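Local coordinates for protein fatty acid amide hydrolase (Candida albicans, PDB 6KVR) that probably hydrolyses monocarboxylic acid amides to the carboxylate and ammonium, as a member of the amidase signature family, at residues Thr274-Val279 and Tyr550-Val555; Gly269-Thr274 and Leu486-Asp491; Gln503-Asp508 and Gln535-Pro540; Ser356-Arg361 and Asn469-His474. All coordinates share one frame; numbering follows the deposited sequence.

Interaction 1 (Thr274-Val279 and Tyr550-Val555)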
loop_
_atom_site.group_PDB
_atom_site.type_symbol
_atom_site.label_atom_id
_atom_site.label_comp_id
_atom_site.label_asym_id
_atom_site.label_seq_id
_atom_site.Cartn_x
_atom_site.Cartn_y
_atom_site.Cartn_z
ATOM N N THR A 274 1.935 -1.614 -7.859
ATOM C CA THR A 274 1.047 -0.532 -7.447
ATOM C C THR A 274 1.802 0.516 -6.641
ATOM O O THR A 274 2.804 0.226 -5.976
ATOM C CB THR A 274 -0.128 -1.047 -6.614
ATOM O OG1 THR A 274 0.371 -1.794 -5.495
ATOM C CG2 THR A 274 -1.068 -1.930 -7.453
ATOM N N LYS A 275 1.308 1.751 -6.728
ATOM C CA LYS A 275 1.696 2.889 -5.901
ATOM C C LYS A 275 3.050 3.477 -6.271
ATOM O O LYS A 275 3.640 4.196 -5.481
ATOM C CB LYS A 275 1.648 2.541 -4.410
ATOM C CG LYS A 275 0.290 1.958 -3.984
ATOM C CD LYS A 275 0.457 0.756 -3.057
ATOM C CE LYS A 275 0.224 1.126 -1.569
ATOM N NZ LYS A 275 0.826 0.162 -0.568
ATOM N N ARG A 276 3.553 3.218 -7.473
ATOM C CA ARG A 276 4.708 3.947 -7.966
ATOM C C ARG A 276 4.299 5.090 -8.894
ATOM O O ARG A 276 4.818 6.204 -8.774
ATOM C CB ARG A 276 5.664 2.984 -8.688
ATOM C CG ARG A 276 6.132 1.815 -7.837
ATOM C CD ARG A 276 7.386 1.134 -8.406
ATOM N NE ARG A 276 8.618 1.854 -8.098
ATOM C CZ ARG A 276 9.844 1.360 -8.241
ATOM N NH1 ARG A 276 10.046 0.112 -8.631
ATOM N NH2 ARG A 276 10.895 2.146 -7.999
ATOM N N ILE A 277 3.347 4.838 -9.789
ATOM C CA ILE A 277 2.822 5.826 -10.720
ATOM C C ILE A 277 1.427 6.215 -10.234
ATOM O O ILE A 277 0.633 5.343 -9.867
ATOM C CB ILE A 277 2.809 5.266 -12.162
ATOM C CG1 ILE A 277 4.234 5.244 -12.732
ATOM C CG2 ILE A 277 2.005 6.126 -13.085
ATOM C CD1 ILE A 277 5.097 4.162 -12.209
ATOM N N SER A 278 1.137 7.515 -10.202
ATOM C CA SER A 278 -0.162 7.974 -9.711
ATOM C C SER A 278 -1.315 7.653 -10.666
ATOM O O SER A 278 -1.199 7.803 -11.889
ATOM C CB SER A 278 -0.135 9.479 -9.470
ATOM O OG SER A 278 -1.396 9.913 -8.982
ATOM N N VAL A 279 -2.449 7.230 -10.092
ATOM C CA VAL A 279 -3.713 7.142 -10.819
ATOM C C VAL A 279 -4.686 8.232 -10.387
ATOM O O VAL A 279 -5.841 8.221 -10.809
ATOM C CB VAL A 279 -4.374 5.755 -10.686
ATOM C CG1 VAL A 279 -3.473 4.665 -11.265
ATOM C CG2 VAL A 279 -4.714 5.455 -9.233
ATOM N N TYR A 550 7.898 -4.711 -6.601
ATOM C CA TYR A 550 8.752 -3.525 -6.508
ATOM C C TYR A 550 10.135 -3.736 -7.109
ATOM O O TYR A 550 11.030 -2.914 -6.902
ATOM C CB TYR A 550 8.850 -3.009 -5.065
ATOM C CG TYR A 550 7.498 -2.518 -4.639
ATOM C CD1 TYR A 550 7.002 -1.308 -5.120
ATOM C CD2 TYR A 550 6.676 -3.299 -3.835
ATOM C CE1 TYR A 550 5.744 -0.866 -4.773
ATOM C CE2 TYR A 550 5.409 -2.869 -3.483
ATOM C CZ TYR A 550 4.948 -1.657 -3.957
ATOM O OH TYR A 550 3.683 -1.239 -3.611
ATOM N N PHE A 551 10.319 -4.805 -7.876
ATOM C CA PHE A 551 11.542 -5.000 -8.653
ATOM C C PHE A 551 11.319 -4.682 -10.128
ATOM O O PHE A 551 11.864 -5.355 -11.008
ATOM C CB PHE A 551 12.063 -6.422 -8.465
ATOM C CG PHE A 551 12.697 -6.664 -7.109
ATOM C CD1 PHE A 551 11.910 -6.748 -5.960
ATOM C CD2 PHE A 551 14.080 -6.797 -6.979
ATOM C CE1 PHE A 551 12.487 -6.971 -4.704
ATOM C CE2 PHE A 551 14.663 -7.027 -5.721
ATOM C CZ PHE A 551 13.865 -7.113 -4.584
ATOM N N ASP A 552 10.492 -3.660 -10.404
ATOM C CA ASP A 552 10.214 -3.207 -11.770
ATOM C C ASP A 552 11.488 -2.941 -12.565
ATOM O O ASP A 552 11.538 -3.181 -13.780
ATOM C CB ASP A 552 9.380 -1.920 -11.742
ATOM C CG ASP A 552 8.202 -1.992 -10.785
ATOM O OD1 ASP A 552 8.385 -2.204 -9.565
ATOM O OD2 ASP A 552 7.080 -1.812 -11.270
ATOM N N GLU A 553 12.500 -2.377 -11.906
ATOM C CA GLU A 553 13.727 -2.005 -12.599
ATOM C C GLU A 553 14.397 -3.230 -13.204
ATOM O O GLU A 553 14.797 -3.218 -14.372
ATOM C CB GLU A 553 14.670 -1.280 -11.630
ATOM C CG GLU A 553 14.123 0.074 -11.150
ATOM C CD GLU A 553 13.389 -0.017 -9.797
ATOM O OE1 GLU A 553 12.739 -1.055 -9.506
ATOM O OE2 GLU A 553 13.476 0.956 -9.012
ATOM N N GLU A 554 14.476 -4.317 -12.434
ATOM C CA GLU A 554 15.039 -5.561 -12.951
ATOM C C GLU A 554 14.193 -6.134 -14.085
ATOM O O GLU A 554 14.738 -6.732 -15.024
ATOM C CB GLU A 554 15.166 -6.594 -11.825
ATOM C CG GLU A 554 16.360 -6.386 -10.902
ATOM C CD GLU A 554 16.083 -5.348 -9.819
ATOM O OE1 GLU A 554 16.979 -5.087 -8.976
ATOM O OE2 GLU A 554 14.954 -4.791 -9.813
ATOM N N VAL A 555 12.866 -5.975 -14.011
ATOM C CA VAL A 555 12.000 -6.488 -15.069
ATOM C C VAL A 555 12.377 -5.855 -16.398
ATOM O O VAL A 555 12.590 -6.551 -17.395
ATOM C CB VAL A 555 10.516 -6.245 -14.743
ATOM C CG1 VAL A 555 9.665 -6.554 -15.972
ATOM C CG2 VAL A 555 10.058 -7.091 -13.534
#

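Interaction 2 (Gly269-Thr274 and Leu486-Asp491)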
loop_
_atom_site.group_PDB
_atom_site.type_symbol
_atom_site.label_atom_id
_atom_site.label_comp_id
_atom_site.label_asym_id
_atom_site.label_seq_id
_atom_site.Cartn_x
_atom_site.Cartn_y
_atom_site.Cartn_z
ATOM N N GLY A 269 4.721 -2.963 -23.256
ATOM C CA GLY A 269 3.958 -2.301 -22.216
ATOM C C GLY A 269 4.333 -2.773 -20.830
ATOM O O GLY A 269 4.600 -3.966 -20.626
ATOM N N LEU A 270 4.340 -1.861 -19.864
ATOM C CA LEU A 270 4.710 -2.191 -18.490
ATOM C C LEU A 270 3.542 -1.953 -17.544
ATOM O O LEU A 270 3.044 -0.827 -17.441
ATOM C CB LEU A 270 5.906 -1.361 -18.033
ATOM C CG LEU A 270 6.235 -1.589 -16.557
ATOM C CD1 LEU A 270 6.667 -3.038 -16.311
ATOM C CD2 LEU A 270 7.318 -0.602 -16.097
ATOM N N ARG A 271 3.121 -3.008 -16.850
ATOM C CA ARG A 271 2.285 -2.853 -15.665
ATOM C C ARG A 271 3.182 -2.768 -14.427
ATOM O O ARG A 271 3.722 -3.787 -13.981
ATOM C CB ARG A 271 1.309 -4.019 -15.519
ATOM C CG ARG A 271 0.355 -3.831 -14.346
ATOM C CD ARG A 271 -0.261 -5.109 -13.792
ATOM N NE ARG A 271 0.548 -5.576 -12.687
ATOM C CZ ARG A 271 0.360 -5.286 -11.406
ATOM N NH1 ARG A 271 -0.726 -4.648 -10.976
ATOM N NH2 ARG A 271 1.297 -5.630 -10.534
ATOM N N PRO A 272 3.381 -1.597 -13.844
ATOM C CA PRO A 272 4.259 -1.512 -12.670
ATOM C C PRO A 272 3.562 -1.981 -11.396
ATOM O O PRO A 272 2.334 -2.149 -11.342
ATOM C CB PRO A 272 4.625 -0.028 -12.595
ATOM C CG PRO A 272 3.648 0.691 -13.483
ATOM C CD PRO A 272 2.920 -0.288 -14.329
ATOM N N THR A 273 4.385 -2.248 -10.378
ATOM C CA THR A 273 3.857 -2.511 -9.043
ATOM C C THR A 273 3.002 -1.334 -8.609
ATOM O O THR A 273 3.310 -0.180 -8.932
ATOM C CB THR A 273 4.992 -2.709 -8.019
ATOM O OG1 THR A 273 6.067 -3.458 -8.592
ATOM C CG2 THR A 273 4.471 -3.473 -6.789
ATOM N N THR A 274 1.935 -1.614 -7.859
ATOM C CA THR A 274 1.047 -0.532 -7.447
ATOM C C THR A 274 1.802 0.516 -6.641
ATOM O O THR A 274 2.804 0.226 -5.976
ATOM C CB THR A 274 -0.128 -1.047 -6.614
ATOM O OG1 THR A 274 0.371 -1.794 -5.495
ATOM C CG2 THR A 274 -1.068 -1.930 -7.453
ATOM N N LEU A 486 -4.138 -12.600 -13.209
ATOM C CA LEU A 486 -3.331 -13.217 -12.155
ATOM C C LEU A 486 -2.322 -12.230 -11.578
ATOM O O LEU A 486 -2.151 -12.140 -10.357
ATOM C CB LEU A 486 -2.607 -14.448 -12.702
ATOM C CG LEU A 486 -1.595 -15.106 -11.764
ATOM C CD1 LEU A 486 -2.298 -15.669 -10.518
ATOM C CD2 LEU A 486 -0.725 -16.178 -12.484
ATOM N N TRP A 487 -1.630 -11.490 -12.441
ATOM C CA TRP A 487 -0.633 -10.548 -11.950
ATOM C C TRP A 487 -1.249 -9.275 -11.366
ATOM O O TRP A 487 -0.533 -8.506 -10.705
ATOM C CB TRP A 487 0.368 -10.230 -13.076
ATOM C CG TRP A 487 0.820 -11.525 -13.692
ATOM C CD1 TRP A 487 0.525 -11.982 -14.937
ATOM C CD2 TRP A 487 1.592 -12.568 -13.053
ATOM N NE1 TRP A 487 1.083 -13.225 -15.128
ATOM C CE2 TRP A 487 1.737 -13.610 -13.986
ATOM C CE3 TRP A 487 2.180 -12.710 -11.791
ATOM C CZ2 TRP A 487 2.442 -14.786 -13.699
ATOM C CZ3 TRP A 487 2.892 -13.884 -11.508
ATOM C CH2 TRP A 487 3.006 -14.905 -12.455
ATOM N N ASN A 488 -2.556 -9.048 -11.554
ATOM C CA ASN A 488 -3.195 -7.948 -10.837
ATOM C C ASN A 488 -3.479 -8.320 -9.388
ATOM O O ASN A 488 -3.262 -7.505 -8.485
ATOM C CB ASN A 488 -4.492 -7.534 -11.522
ATOM C CG ASN A 488 -4.251 -6.946 -12.897
ATOM O OD1 ASN A 488 -4.485 -7.603 -13.904
ATOM N ND2 ASN A 488 -3.752 -5.719 -12.942
ATOM N N ILE A 489 -3.962 -9.539 -9.141
ATOM C CA ILE A 489 -4.246 -9.890 -7.754
ATOM C C ILE A 489 -2.940 -10.123 -6.995
ATOM O O ILE A 489 -2.840 -9.773 -5.821
ATOM C CB ILE A 489 -5.222 -11.090 -7.656
ATOM C CG1 ILE A 489 -5.636 -11.305 -6.204
ATOM C CG2 ILE A 489 -4.611 -12.382 -8.208
ATOM C CD1 ILE A 489 -6.640 -12.451 -5.997
ATOM N N LEU A 490 -1.909 -10.667 -7.650
ATOM C CA LEU A 490 -0.603 -10.778 -6.994
ATOM C C LEU A 490 0.124 -9.440 -6.913
ATOM O O LEU A 490 1.002 -9.282 -6.055
ATOM C CB LEU A 490 0.289 -11.788 -7.724
ATOM C CG LEU A 490 -0.215 -13.238 -7.827
ATOM C CD1 LEU A 490 0.698 -14.106 -8.713
ATOM C CD2 LEU A 490 -0.384 -13.871 -6.452
ATOM N N ASP A 491 -0.228 -8.479 -7.775
ATOM C CA ASP A 491 0.466 -7.189 -7.882
ATOM C C ASP A 491 1.968 -7.362 -8.147
ATOM O O ASP A 491 2.812 -6.738 -7.496
ATOM C CB ASP A 491 0.250 -6.313 -6.649
ATOM C CG ASP A 491 0.706 -4.861 -6.873
ATOM O OD1 ASP A 491 0.926 -4.128 -5.870
ATOM O OD2 ASP A 491 0.882 -4.445 -8.048
HETATM O O HOH W 1 -3.455 -3.476 -11.211
#

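Interaction 3 (Gln503-Asp508 and Gln535-Pro540)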
loop_
_atom_site.group_PDB
_atom_site.type_symbol
_atom_site.label_atom_id
_atom_site.label_comp_id
_atom_site.label_asym_id
_atom_site.label_seq_id
_atom_site.Cartn_x
_atom_site.Cartn_y
_atom_site.Cartn_z
ATOM N N GLN A 503 1.574 -14.692 -36.061
ATOM C CA GLN A 503 0.800 -15.863 -36.426
ATOM C C GLN A 503 1.014 -16.179 -37.907
ATOM O O GLN A 503 1.147 -15.281 -38.748
ATOM C CB GLN A 503 -0.679 -15.647 -36.129
ATOM C CG GLN A 503 -1.538 -16.902 -36.289
ATOM C CD GLN A 503 -2.232 -16.966 -37.639
ATOM O OE1 GLN A 503 -1.907 -16.212 -38.562
ATOM N NE2 GLN A 503 -3.204 -17.868 -37.759
ATOM N N ASP A 504 1.072 -17.470 -38.207
ATOM C CA ASP A 504 1.277 -17.977 -39.563
ATOM C C ASP A 504 0.135 -18.929 -39.875
ATOM O O ASP A 504 0.086 -20.034 -39.303
ATOM C CB ASP A 504 2.623 -18.694 -39.670
ATOM C CG ASP A 504 2.989 -19.042 -41.103
ATOM O OD1 ASP A 504 2.088 -19.432 -41.891
ATOM O OD2 ASP A 504 4.186 -18.912 -41.443
ATOM N N PRO A 505 -0.796 -18.569 -40.760
ATOM C CA PRO A 505 -1.950 -19.450 -40.987
ATOM C C PRO A 505 -1.574 -20.802 -41.576
ATOM O O PRO A 505 -2.312 -21.775 -41.370
ATOM C CB PRO A 505 -2.844 -18.634 -41.932
ATOM C CG PRO A 505 -1.949 -17.613 -42.554
ATOM C CD PRO A 505 -0.873 -17.321 -41.540
ATOM N N THR A 506 -0.432 -20.922 -42.251
ATOM C CA THR A 506 -0.062 -22.225 -42.790
ATOM C C THR A 506 0.523 -23.157 -41.741
ATOM O O THR A 506 0.714 -24.342 -42.031
ATOM C CB THR A 506 0.938 -22.087 -43.943
ATOM O OG1 THR A 506 2.268 -22.024 -43.419
ATOM C CG2 THR A 506 0.648 -20.834 -44.786
ATOM N N LYS A 507 0.813 -22.675 -40.537
ATOM C CA LYS A 507 1.418 -23.534 -39.530
ATOM C C LYS A 507 0.807 -23.435 -38.138
ATOM O O LYS A 507 1.005 -24.364 -37.345
ATOM C CB LYS A 507 2.926 -23.262 -39.434
ATOM C CG LYS A 507 3.363 -22.365 -38.309
ATOM C CD LYS A 507 4.884 -22.169 -38.345
ATOM C CE LYS A 507 5.354 -21.732 -39.724
ATOM N NZ LYS A 507 6.801 -21.363 -39.716
ATOM N N ASP A 508 0.051 -22.384 -37.813
ATOM C CA ASP A 508 -0.553 -22.264 -36.483
ATOM C C ASP A 508 -1.973 -22.838 -36.499
ATOM O O ASP A 508 -2.969 -22.124 -36.418
ATOM C CB ASP A 508 -0.539 -20.807 -36.026
ATOM C CG ASP A 508 0.873 -20.295 -35.726
ATOM O OD1 ASP A 508 1.655 -21.061 -35.127
ATOM O OD2 ASP A 508 1.208 -19.136 -36.084
ATOM N N GLN A 535 -8.529 -16.725 -39.794
ATOM C CA GLN A 535 -9.208 -15.512 -39.343
ATOM C C GLN A 535 -8.371 -14.690 -38.355
ATOM O O GLN A 535 -8.892 -13.753 -37.733
ATOM C CB GLN A 535 -10.553 -15.889 -38.712
ATOM C CG GLN A 535 -11.644 -16.289 -39.707
ATOM C CD GLN A 535 -12.046 -15.151 -40.636
ATOM O OE1 GLN A 535 -11.639 -15.100 -41.805
ATOM N NE2 GLN A 535 -12.867 -14.236 -40.123
ATOM N N PHE A 536 -7.093 -15.020 -38.188
ATOM C CA PHE A 536 -6.230 -14.286 -37.271
ATOM C C PHE A 536 -4.864 -14.028 -37.902
ATOM O O PHE A 536 -3.855 -13.972 -37.193
ATOM C CB PHE A 536 -6.051 -15.039 -35.936
ATOM C CG PHE A 536 -7.297 -15.102 -35.082
ATOM C CD1 PHE A 536 -7.618 -14.062 -34.218
ATOM C CD2 PHE A 536 -8.130 -16.213 -35.124
ATOM C CE1 PHE A 536 -8.759 -14.115 -33.426
ATOM C CE2 PHE A 536 -9.278 -16.276 -34.336
ATOM C CZ PHE A 536 -9.592 -15.228 -33.481
ATOM N N VAL A 537 -4.826 -13.838 -39.227
ATOM C CA VAL A 537 -3.577 -13.918 -39.987
ATOM C C VAL A 537 -2.575 -12.859 -39.543
ATOM O O VAL A 537 -2.872 -11.656 -39.543
ATOM C CB VAL A 537 -3.856 -13.763 -41.490
ATOM C CG1 VAL A 537 -2.545 -13.840 -42.264
ATOM C CG2 VAL A 537 -4.878 -14.801 -41.988
ATOM N N GLY A 538 -1.352 -13.299 -39.228
ATOM C CA GLY A 538 -0.248 -12.380 -39.075
ATOM C C GLY A 538 -0.274 -11.540 -37.819
ATOM O O GLY A 538 0.523 -10.595 -37.712
ATOM N N ALA A 539 -1.154 -11.862 -36.865
ATOM C CA ALA A 539 -1.247 -11.107 -35.616
ATOM C C ALA A 539 0.014 -11.289 -34.780
ATOM O O ALA A 539 0.502 -12.410 -34.625
ATOM C CB ALA A 539 -2.455 -11.563 -34.805
ATOM N N PRO A 540 0.538 -10.219 -34.190
ATOM C CA PRO A 540 1.739 -10.355 -33.358
ATOM C C PRO A 540 1.472 -11.173 -32.102
ATOM O O PRO A 540 0.348 -11.230 -31.593
ATOM C CB PRO A 540 2.099 -8.906 -33.011
ATOM C CG PRO A 540 0.855 -8.131 -33.201
ATOM C CD PRO A 540 0.056 -8.829 -34.272
#

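Interaction 4 (Ser356-Arg361 and Asn469-His474)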
loop_
_atom_site.group_PDB
_atom_site.type_symbol
_atom_site.label_atom_id
_atom_site.label_comp_id
_atom_site.label_asym_id
_atom_site.label_seq_id
_atom_site.Cartn_x
_atom_site.Cartn_y
_atom_site.Cartn_z
ATOM N N SER A 356 -3.785 -21.050 -27.684
ATOM C CA SER A 356 -3.944 -21.417 -29.081
ATOM C C SER A 356 -2.580 -21.624 -29.740
ATOM O O SER A 356 -1.550 -21.236 -29.186
ATOM C CB SER A 356 -4.748 -20.334 -29.797
ATOM O OG SER A 356 -3.916 -19.237 -30.128
ATOM N N PRO A 357 -2.549 -22.226 -30.933
ATOM C CA PRO A 357 -1.270 -22.644 -31.541
ATOM C C PRO A 357 -0.247 -21.527 -31.678
ATOM O O PRO A 357 0.935 -21.765 -31.388
ATOM C CB PRO A 357 -1.700 -23.187 -32.910
ATOM C CG PRO A 357 -3.029 -23.827 -32.599
ATOM C CD PRO A 357 -3.693 -22.881 -31.606
ATOM N N PRO A 358 -0.611 -20.314 -32.130
ATOM C CA PRO A 358 0.440 -19.280 -32.243
ATOM C C PRO A 358 1.099 -18.942 -30.914
ATOM O O PRO A 358 2.320 -18.747 -30.880
ATOM C CB PRO A 358 -0.296 -18.077 -32.845
ATOM C CG PRO A 358 -1.723 -18.314 -32.556
ATOM C CD PRO A 358 -1.909 -19.804 -32.609
ATOM N N ILE A 359 0.334 -18.897 -29.819
ATOM C CA ILE A 359 0.924 -18.601 -28.510
ATOM C C ILE A 359 1.819 -19.748 -28.056
ATOM O O ILE A 359 2.923 -19.528 -27.535
ATOM C CB ILE A 359 -0.167 -18.310 -27.456
ATOM C CG1 ILE A 359 -1.196 -17.287 -27.968
ATOM C CG2 ILE A 359 0.469 -17.790 -26.184
ATOM C CD1 ILE A 359 -0.597 -15.942 -28.346
ATOM N N ARG A 360 1.353 -20.985 -28.220
ATOM C CA ARG A 360 2.176 -22.128 -27.860
ATOM C C ARG A 360 3.495 -22.106 -28.624
ATOM O O ARG A 360 4.570 -22.273 -28.032
ATOM C CB ARG A 360 1.418 -23.426 -28.118
ATOM C CG ARG A 360 2.222 -24.691 -27.757
ATOM C CD ARG A 360 1.377 -25.949 -27.903
ATOM N NE ARG A 360 0.826 -26.050 -29.248
ATOM C CZ ARG A 360 -0.161 -26.864 -29.582
ATOM N NH1 ARG A 360 -0.724 -27.661 -28.691
ATOM N NH2 ARG A 360 -0.587 -26.886 -30.846
ATOM N N ARG A 361 3.436 -21.863 -29.938
ATOM C CA ARG A 361 4.650 -21.881 -30.749
ATOM C C ARG A 361 5.609 -20.775 -30.325
ATOM O O ARG A 361 6.800 -21.025 -30.101
ATOM C CB ARG A 361 4.307 -21.753 -32.236
ATOM C CG ARG A 361 5.531 -21.675 -33.144
ATOM C CD ARG A 361 5.200 -21.794 -34.634
ATOM N NE ARG A 361 4.312 -20.739 -35.096
ATOM C CZ ARG A 361 4.710 -19.551 -35.530
ATOM N NH1 ARG A 361 5.991 -19.233 -35.595
ATOM N NH2 ARG A 361 3.796 -18.655 -35.900
ATOM N N ASN A 469 -5.007 -16.315 -24.078
ATOM C CA ASN A 469 -4.997 -17.663 -24.653
ATOM C C ASN A 469 -5.039 -17.654 -26.174
ATOM O O ASN A 469 -5.363 -18.668 -26.803
ATOM C CB ASN A 469 -6.177 -18.476 -24.116
ATOM C CG ASN A 469 -7.485 -17.704 -24.202
ATOM O OD1 ASN A 469 -7.941 -17.126 -23.218
ATOM N ND2 ASN A 469 -8.054 -17.638 -25.398
ATOM N N ASN A 470 -4.751 -16.514 -26.784
ATOM C CA ASN A 470 -4.774 -16.373 -28.230
ATOM C C ASN A 470 -4.005 -15.101 -28.556
ATOM O O ASN A 470 -3.589 -14.360 -27.658
ATOM C CB ASN A 470 -6.219 -16.346 -28.751
ATOM C CG ASN A 470 -6.307 -16.473 -30.266
ATOM O OD1 ASN A 470 -5.393 -16.973 -30.922
ATOM N ND2 ASN A 470 -7.405 -15.998 -30.827
ATOM N N VAL A 471 -3.802 -14.860 -29.845
ATOM C CA VAL A 471 -3.385 -13.543 -30.316
ATOM C C VAL A 471 -4.615 -12.653 -30.198
ATOM O O VAL A 471 -5.636 -13.088 -29.659
ATOM C CB VAL A 471 -2.855 -13.597 -31.762
ATOM C CG1 VAL A 471 -1.531 -14.341 -31.806
ATOM C CG2 VAL A 471 -3.844 -14.301 -32.636
ATOM N N ALA A 472 -4.539 -11.425 -30.722
ATOM C CA ALA A 472 -5.638 -10.470 -30.624
ATOM C C ALA A 472 -6.972 -11.123 -30.985
ATOM O O ALA A 472 -7.060 -11.839 -31.991
ATOM C CB ALA A 472 -5.394 -9.265 -31.539
ATOM N N PRO A 473 -8.016 -10.900 -30.209
ATOM C CA PRO A 473 -9.308 -11.531 -30.487
ATOM C C PRO A 473 -10.103 -10.748 -31.529
ATOM O O PRO A 473 -9.788 -9.615 -31.886
ATOM C CB PRO A 473 -10.001 -11.489 -29.125
ATOM C CG PRO A 473 -9.544 -10.186 -28.570
ATOM C CD PRO A 473 -8.072 -10.043 -29.012
ATOM N N HIS A 474 -11.155 -11.379 -32.025
ATOM C CA HIS A 474 -12.124 -10.627 -32.808
ATOM C C HIS A 474 -12.860 -9.651 -31.895
ATOM O O HIS A 474 -13.020 -9.897 -30.698
ATOM C CB HIS A 474 -13.113 -11.571 -33.485
ATOM C CG HIS A 474 -12.493 -12.438 -34.532
ATOM N ND1 HIS A 474 -13.091 -13.592 -34.995
ATOM C CD2 HIS A 474 -11.333 -12.313 -35.221
ATOM C CE1 HIS A 474 -12.322 -14.142 -35.916
ATOM N NE2 HIS A 474 -11.246 -13.388 -36.071
#

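Interaction 1 (Thr274-Val279 and Tyr550-Val555)
R276 reaches across to the start of helix 552-565 and turns one end of its guanidinium to two acidic side chains. NH1 and NH2 take E553 end-on, NH1 to OE1 at 3.1 Å and NH2 to OE2 at 3.0 Å, while NH1 also forms a salt bridge to D552 OD1 at 3.0 Å. All three oxygens lie close to the guanidinium plane, yet each is met from above its own carboxylate plane; the D552 group stands 82° from the guanidinium and that of E553 59°. The arginine chain runs nearly straight through chi2 and bends at chi3 (80°), bringing NH1 over to D552. On the way R276 CG passes the edge of the Y550 ring, 4.1 Å from Y550 CE1. The phenol OH of Y550 then donates to the backbone O of T274 at 2.9 Å. This buried part is the tight one. The looser side is at K275, partly exposed, whose CD merely comes within 3.8 Å of Y550 OH and which packs against K275 of the second subunit. E553 OE1 has a second cation, R332, and D552 OD1 also bonds T273 OG1. The whole is a salt-bridge network of one arginine and two acids at the N-terminal end of a helix.

Interaction 2 (Gly269-Thr274 and Leu486-Asp491)
D491 OD2 is gripped from two directions: R271 NH2 forms a salt bridge to its anti lone pair at 2.8 Å, and the backbone N of T274 donates to its syn lone pair at 3.0 Å. The R271 bond is fairly straight (159°) and lies near the guanidinium plane, which is turned 81° from the carboxylate. R271 leaves the strand with CG trans to the backbone N (chi1 -176°) and bends at chi3, so that one guanidinium face lies under W487 O, 3.3 Å above the plane over its centre; this is a packing contact, not a hydrogen bond. A water that accepts from N488 ND2 at 2.8 Å, and weakly from R271 NH1, bridges the two side chains, and N488 ND2 also bonds D253. R549 forms a salt bridge to D491 OD1, so two arginines would be expected to favour the charged carboxylate. With positive phi, D491 is the C-prime residue of the Schellman motif that ends helix 482-490, here tied to the end of strand 268-271.

Interaction 3 (Gln503-Asp508 and Gln535-Pro540)
A type II beta turn, F536 to A539, leads into strand 540-546, and the chain just after strand 501-502 lies against it through Q503. The backbone N of Q503 donates to A539 O at 2.9 Å in a nearly straight bond (169°). Its side chain then folds back over the turn: CG is trans to the backbone N (chi1 -171°) and the chain bends at chi2 (-97°), laying CB, CG and CD alongside F536 O. That bend delivers OE1 to the backbone N of G538 at 3.0 Å, with the donor tilted from the amide carbonyl plane. The same N makes a weak bond to Q503 O, and G538 CA adds a CH...O contact to Q503 O at 3.2 Å. The other end of the amide is held too, since NE2 bonds P533 O and Y531 OH. Further out, where the residues are partly exposed, the P505 ring crosses V537 at about a right angle, its CG 3.8 Å from V537 CG1. Within the 503-508 segment, D504 OD1 takes the backbone N of T506 at 2.9 Å in an Asx turn. One glutamine therefore uses its backbone N, both ends of its amide and, weakly, its backbone O; with OE1 accepting and NE2 donating, the flip of that amide is fixed, and the central peptide of the turn is held through G538 N.

Interaction 4 (Ser356-Arg361 and Asn469-His474)
I359 and S356, one helical turn apart at the start of helix 357-372, face the chain at N469-V471. The isoleucine reaches out from CB with CG1 trans to the carbonyl carbon (chi1 -49°), and CG1 lies against the backbone of N470, 3.6 Å from its C. At the tip, I359 CD1 lies 3.5 Å from N470 O and meets V471 CG1 at 3.9 Å. That same V471 CG1 is shared with P358, whose ring carbon CG sits 4.0 Å away, the two side chains crossing at about a right angle. S356 supplies the polar half. Its hydroxyl OG bonds N470 OD1 at 2.8 Å, the donor tilted 32° from the amide carbonyl plane, and its backbone N donates to N469 O at 3.0 Å from above the carbonyl plane. S356 holds the N-cap position, but its hydroxyl goes to N470 rather than capping the helix. Beyond these pairs, I359 and V471 both rest on V541 of strand 540-546, and Y531 touches P358 and N470. The contact thus joins the N-terminal turn of helix 357-372 to the loop that runs from strand 462-466 to helix 482-490, beside the sheet.

How the interactions relate
The four contacts form two pairs. Interactions 1 and 2 share T274, their centres lie 9 Å apart, and T273 OG1 joins them, 2.8 Å from D552 OD1 and 3.0 Å from Y550 N. Interactions 3 and 4 also have centres 9 Å apart and touch directly: R361 NH2 forms a salt bridge to D508 OD2 at 2.6 Å, and H474 NE2 lies 2.9 Å from Q535 O. Between the pairs there is no touch; interactions 2 and 4 come nearest, at about 11 Å between nearest atoms. Interaction 2 lies close to the predicted active site, the side chain of N488 being about 7 Å from that of S257, the predicted acyl-ester serine, whereas interactions 3 and 4 lie away from it.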